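Side-chain contacts in flagellar protein (Xanthomonas campestris pv. campestris, PDB 3C12), which probably serves as a scaffold in flagellar hook formation, capping the hook during assembly, and is represented here by its C-terminal part: residues Gly72-Ala75 with Asn76-Met80; Arg79-Ala82 with Gly83-Ile87. One frame throughout, in Å; residues are numbered along the deposited sequence.

Interaction 1 (Gly72-Ala75 with Asn76-Met80); sequences GTDA and NGNRM
Backbone bonds from G72 to M80 and from D74 to N78 define the pairing that closes this surface loop. M80 N donates to G72 O in the plane of that carbonyl (2.9 Å, N-H...O 165°), and D74 N donates to N78 O (2.7 Å); between these bonds T73 bridges R79. At the bend, G77 N reaches D74 O at 2.8 Å, well above the carbonyl plane. The type I turn D74-G77, with G77 at positive phi and D74 bonded by its O to G77 and by its N to N78, forms a 3:5 hairpin with a G1 bulge.

With chi1 at 66°, D74 CG lies between backbone N and carbonyl carbon, bringing OD2 within 2.6 Å of N78 N, which meets it on the syn side, 35° out of the carboxylate plane. The N78 side chain runs alongside, pointing the same way.

D74 CB meets M80 SD in van der Waals contact at 3.9 Å. G72 O lies over one face of the R79 guanidinium, whose NH2 is bonded to D24 O. T73 OG1 turns instead to D71.

The chemistry implies a bend held by main-chain bonds, with the D74 carboxylate adding a tie to the backbone N-H of N78.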
ATOM      1  N   GLY A  72      -5.400  -7.187 -18.277  1.00 61.39           N
ATOM      2  CA  GLY A  72      -6.249  -6.084 -18.683  1.00 60.84           C
ATOM      3  C   GLY A  72      -7.629  -6.474 -19.169  1.00 60.89           C
ATOM      4  O   GLY A  72      -8.307  -5.698 -19.848  1.00 59.87           O
ATOM      5  N   THR A  73      -8.051  -7.684 -18.827  1.00 61.10           N
ATOM      6  CA  THR A  73      -9.371  -8.161 -19.221  1.00 61.77           C
ATOM      7  C   THR A  73     -10.191  -8.507 -17.984  1.00 61.39           C
ATOM      8  O   THR A  73      -9.627  -8.784 -16.922  1.00 60.92           O
ATOM      9  CB  THR A  73      -9.266  -9.405 -20.121  1.00 61.78           C
ATOM     10  OG1 THR A  73      -8.379 -10.354 -19.521  1.00 62.03           O
ATOM     11  CG2 THR A  73      -8.739  -9.023 -21.491  1.00 61.60           C
ATOM     12  N   ASP A  74     -11.516  -8.472 -18.111  1.00 61.43           N
ATOM     13  CA  ASP A  74     -12.371  -8.808 -16.977  1.00 61.10           C
ATOM     14  C   ASP A  74     -12.549 -10.327 -16.910  1.00 60.06           C
ATOM     15  O   ASP A  74     -12.100 -11.041 -17.810  1.00 59.95           O
ATOM     16  CB  ASP A  74     -13.727  -8.077 -17.075  1.00 60.76           C
ATOM     17  CG  ASP A  74     -14.584  -8.537 -18.255  1.00 61.18           C
ATOM     18  OD1 ASP A  74     -15.697  -7.972 -18.418  1.00 61.79           O
ATOM     19  OD2 ASP A  74     -14.162  -9.449 -19.004  1.00 59.66           O
ATOM     20  N   ALA A  75     -13.175 -10.818 -15.840  1.00 59.48           N
ATOM     21  CA  ALA A  75     -13.396 -12.258 -15.656  1.00 59.67           C
ATOM     22  C   ALA A  75     -14.126 -12.870 -16.846  1.00 59.67           C
ATOM     23  O   ALA A  75     -14.037 -14.072 -17.090  1.00 60.08           O
ATOM     24  CB  ALA A  75     -14.182 -12.512 -14.372  1.00 57.05           C
ATOM     25  N   ASN A  76     -14.840 -12.030 -17.589  1.00 59.40           N
ATOM     26  CA  ASN A  76     -15.571 -12.480 -18.763  1.00 59.03           C
ATOM     27  C   ASN A  76     -14.764 -12.374 -20.055  1.00 59.77           C
ATOM     28  O   ASN A  76     -15.332 -12.406 -21.143  1.00 61.02           O
ATOM     29  CB  ASN A  76     -16.884 -11.706 -18.894  1.00 57.86           C
ATOM     30  CG  ASN A  76     -17.991 -12.299 -18.033  1.00 58.79           C
ATOM     31  OD1 ASN A  76     -18.306 -13.486 -18.141  1.00 58.63           O
ATOM     32  ND2 ASN A  76     -18.588 -11.478 -17.174  1.00 58.04           N
ATOM     33  N   GLY A  77     -13.441 -12.249 -19.924  1.00 59.93           N
ATOM     34  CA  GLY A  77     -12.551 -12.169 -21.077  1.00 59.68           C
ATOM     35  C   GLY A  77     -12.495 -10.853 -21.835  1.00 60.18           C
ATOM     36  O   GLY A  77     -11.726 -10.705 -22.792  1.00 59.44           O
ATOM     37  N   ASN A  78     -13.305  -9.893 -21.406  1.00 60.93           N
ATOM     38  CA  ASN A  78     -13.363  -8.588 -22.058  1.00 61.76           C
ATOM     39  C   ASN A  78     -12.219  -7.623 -21.720  1.00 61.20           C
ATOM     40  O   ASN A  78     -11.881  -7.405 -20.547  1.00 61.40           O
ATOM     41  CB  ASN A  78     -14.694  -7.893 -21.731  1.00 63.28           C
ATOM     42  CG  ASN A  78     -15.896  -8.591 -22.345  1.00 64.76           C
ATOM     43  OD1 ASN A  78     -17.035  -8.176 -22.126  1.00 65.59           O
ATOM     44  ND2 ASN A  78     -15.650  -9.650 -23.123  1.00 65.08           N
ATOM     45  N   ARG A  79     -11.640  -7.037 -22.765  1.00 60.00           N
ATOM     46  CA  ARG A  79     -10.568  -6.054 -22.616  1.00 58.18           C
ATOM     47  C   ARG A  79     -11.180  -4.786 -22.001  1.00 57.25           C
ATOM     48  O   ARG A  79     -12.083  -4.179 -22.588  1.00 56.73           O
ATOM     49  CB  ARG A  79      -9.976  -5.723 -23.985  1.00 57.78           C
ATOM     50  CG  ARG A  79      -8.943  -4.643 -23.948  1.00 58.72           C
ATOM     51  CD  ARG A  79      -7.703  -5.129 -23.246  1.00 60.97           C
ATOM     52  NE  ARG A  79      -6.864  -4.003 -22.848  1.00 62.52           N
ATOM     53  CZ  ARG A  79      -5.618  -4.114 -22.396  1.00 62.80           C
ATOM     54  NH1 ARG A  79      -5.053  -5.314 -22.285  1.00 61.05           N
ATOM     55  NH2 ARG A  79      -4.945  -3.019 -22.043  1.00 62.17           N
ATOM     56  N   MET A  80     -10.707  -4.403 -20.818  1.00 55.28           N
ATOM     57  CA  MET A  80     -11.223  -3.217 -20.149  1.00 52.84           C
ATOM     58  C   MET A  80     -10.564  -1.968 -20.723  1.00 52.35           C
ATOM     59  O   MET A  80      -9.502  -2.049 -21.353  1.00 51.79           O
ATOM     60  CB  MET A  80     -10.963  -3.312 -18.648  1.00 49.97           C
ATOM     61  CG  MET A  80     -11.650  -4.482 -17.983  1.00 45.47           C
ATOM     62  SD  MET A  80     -13.400  -4.347 -18.122  1.00 39.11           S
ATOM     63  CE  MET A  80     -13.740  -3.191 -16.935  1.00 38.97           C
TER

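Interaction 2 (Arg79-Ala82 with Gly83-Ile87); sequences RMAA and GKYGI
Y85 extends its ring back along the preceding loop until the phenol hydroxyl meets the carbonyl of A81. Y85 OH donates to A81 O at 2.8 Å; the C=O...donor angle of 125° shows a bent approach to the carbonyl, with the hydroxyl only modestly tilted from its plane. The same oxygen lies at the ring edge, near the ring plane, where it is 3.3 Å from Y85 CE1. A81 therefore meets the hydroxyl end of the ring rather than a face. Its own N lies near the hydroxyl too, but at an angle too poor for a hydrogen bond.

M80 comes to the ring obliquely, its side chain crossing that of Y85 aslant. Two parts of it touch: CB is 3.4 Å from Y85 OH and 3.9 Å from Y85 CZ, while the terminal methyl CE, folded back by bends at chi2 and chi3, is 4.1 Å from Y85 CE2. The two ends of the M80 side chain, CB and CE, thus touch the hydroxyl half of Y85. W70 meets the Y85 ring edge-to-face and also touches M80, so the aromatic group is held by apolar neighbours while its hydroxyl is bonded.

Torsions place the ring. Y85 CG lies anti to the carbonyl carbon (chi1 -70°), directing the ring toward M80 and A81. G83, two residues earlier, has an extended backbone with phi at 144°, a conformation that suits glycine, and the chain turns there into strand 83-93, which pairs with strand 20-23.

A tyrosine near the start of an antiparallel strand, bonded through its hydroxyl to the backbone of the fourth residue before it, with glycine two positions before it, is a tyrosine corner, the motif known from Greek-key beta sandwiches and in keeping with the Ig-like domain here.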
ATOM      1  N   ARG A  79     -11.640  -7.037 -22.765  1.00 60.00           N
ATOM      2  CA  ARG A  79     -10.568  -6.054 -22.616  1.00 58.18           C
ATOM      3  C   ARG A  79     -11.180  -4.786 -22.001  1.00 57.25           C
ATOM      4  O   ARG A  79     -12.083  -4.179 -22.588  1.00 56.73           O
ATOM      5  CB  ARG A  79      -9.976  -5.723 -23.985  1.00 57.78           C
ATOM      6  CG  ARG A  79      -8.943  -4.643 -23.948  1.00 58.72           C
ATOM      7  CD  ARG A  79      -7.703  -5.129 -23.246  1.00 60.97           C
ATOM      8  NE  ARG A  79      -6.864  -4.003 -22.848  1.00 62.52           N
ATOM      9  CZ  ARG A  79      -5.618  -4.114 -22.396  1.00 62.80           C
ATOM     10  NH1 ARG A  79      -5.053  -5.314 -22.285  1.00 61.05           N
ATOM     11  NH2 ARG A  79      -4.945  -3.019 -22.043  1.00 62.17           N
ATOM     12  N   MET A  80     -10.707  -4.403 -20.818  1.00 55.28           N
ATOM     13  CA  MET A  80     -11.223  -3.217 -20.149  1.00 52.84           C
ATOM     14  C   MET A  80     -10.564  -1.968 -20.723  1.00 52.35           C
ATOM     15  O   MET A  80      -9.502  -2.049 -21.353  1.00 51.79           O
ATOM     16  CB  MET A  80     -10.963  -3.312 -18.648  1.00 49.97           C
ATOM     17  CG  MET A  80     -11.650  -4.482 -17.983  1.00 45.47           C
ATOM     18  SD  MET A  80     -13.400  -4.347 -18.122  1.00 39.11           S
ATOM     19  CE  MET A  80     -13.740  -3.191 -16.935  1.00 38.97           C
ATOM     20  N   ALA A  81     -11.200  -0.817 -20.509  1.00 51.84           N
ATOM     21  CA  ALA A  81     -10.686   0.459 -21.008  1.00 51.48           C
ATOM     22  C   ALA A  81      -9.362   0.846 -20.358  1.00 51.70           C
ATOM     23  O   ALA A  81      -9.081   0.468 -19.216  1.00 51.59           O
ATOM     24  CB  ALA A  81     -11.705   1.560 -20.768  1.00 48.88           C
ATOM     25  N   ALA A  82      -8.542   1.589 -21.095  1.00 51.95           N
ATOM     26  CA  ALA A  82      -7.273   2.044 -20.560  1.00 51.83           C
ATOM     27  C   ALA A  82      -7.633   2.940 -19.373  1.00 52.57           C
ATOM     28  O   ALA A  82      -8.697   3.576 -19.356  1.00 51.96           O
ATOM     29  CB  ALA A  82      -6.501   2.825 -21.612  1.00 50.98           C
ATOM     30  N   GLY A  83      -6.758   2.968 -18.374  1.00 52.59           N
ATOM     31  CA  GLY A  83      -7.014   3.772 -17.195  1.00 52.49           C
ATOM     32  C   GLY A  83      -6.505   3.118 -15.921  1.00 52.77           C
ATOM     33  O   GLY A  83      -5.834   2.084 -15.962  1.00 52.13           O
ATOM     34  N   LYS A  84      -6.829   3.735 -14.789  1.00 52.43           N
ATOM     35  CA  LYS A  84      -6.414   3.251 -13.477  1.00 52.24           C
ATOM     36  C   LYS A  84      -7.487   2.384 -12.827  1.00 50.91           C
ATOM     37  O   LYS A  84      -8.662   2.725 -12.842  1.00 50.56           O
ATOM     38  CB  LYS A  84      -6.082   4.441 -12.561  1.00 52.62           C
ATOM     39  CG  LYS A  84      -4.949   5.317 -13.086  1.00 53.14           C
ATOM     40  CD  LYS A  84      -4.677   6.500 -12.174  1.00 55.10           C
ATOM     41  CE  LYS A  84      -3.551   7.364 -12.735  1.00 57.66           C
ATOM     42  NZ  LYS A  84      -3.333   8.614 -11.954  1.00 58.88           N
ATOM     43  N   TYR A  85      -7.069   1.257 -12.263  1.00 49.06           N
ATOM     44  CA  TYR A  85      -7.985   0.344 -11.605  1.00 47.81           C
ATOM     45  C   TYR A  85      -7.486   0.032 -10.213  1.00 47.27           C
ATOM     46  O   TYR A  85      -6.275  -0.010  -9.978  1.00 47.15           O
ATOM     47  CB  TYR A  85      -8.111  -0.955 -12.394  1.00 48.29           C
ATOM     48  CG  TYR A  85      -8.841  -0.798 -13.690  1.00 50.50           C
ATOM     49  CD1 TYR A  85      -8.207  -0.280 -14.819  1.00 51.35           C
ATOM     50  CD2 TYR A  85     -10.186  -1.135 -13.782  1.00 52.25           C
ATOM     51  CE1 TYR A  85      -8.897  -0.100 -16.008  1.00 52.44           C
ATOM     52  CE2 TYR A  85     -10.890  -0.962 -14.966  1.00 52.67           C
ATOM     53  CZ  TYR A  85     -10.243  -0.446 -16.070  1.00 53.14           C
ATOM     54  OH  TYR A  85     -10.961  -0.277 -17.229  1.00 54.90           O
ATOM     55  N   GLY A  86      -8.420  -0.192  -9.292  1.00 45.99           N
ATOM     56  CA  GLY A  86      -8.044  -0.509  -7.928  1.00 44.98           C
ATOM     57  C   GLY A  86      -7.676  -1.970  -7.753  1.00 44.17           C
ATOM     58  O   GLY A  86      -8.291  -2.851  -8.352  1.00 42.46           O
ATOM     59  N   ILE A  87      -6.659  -2.234  -6.943  1.00 43.02           N
ATOM     60  CA  ILE A  87      -6.247  -3.608  -6.700  1.00 42.23           C
ATOM     61  C   ILE A  87      -6.095  -3.918  -5.215  1.00 42.05           C
ATOM     62  O   ILE A  87      -5.469  -3.173  -4.461  1.00 42.12           O
ATOM     63  CB  ILE A  87      -4.918  -3.960  -7.419  1.00 43.05           C
ATOM     64  CG1 ILE A  87      -4.548  -5.407  -7.087  1.00 42.17           C
ATOM     65  CG2 ILE A  87      -3.808  -3.009  -7.009  1.00 40.11           C
ATOM     66  CD1 ILE A  87      -3.217  -5.837  -7.609  1.00 40.19           C
TER

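Both contacts belong to the connection between strands 64-70 and 83-93 of the Ig-like domain and overlap in R79 and M80, with centres about 10 Å apart. Each is largely a surface contact, but interaction 1 lies farther out, about 18 Å between its centre and that of the chain, against about 12 Å for interaction 2, which reaches the buried Y85. The chemistry changes accordingly: the outer bend relies mainly on backbone bonds and one carboxylate, whereas the entry to the strand relies on an aromatic hydroxyl with apolar packing. M80 alone makes contacts in both: its backbone pairs with G72 and its SD meets D74 in 72-80, while its CB and CE pack on Y85 in 79-87.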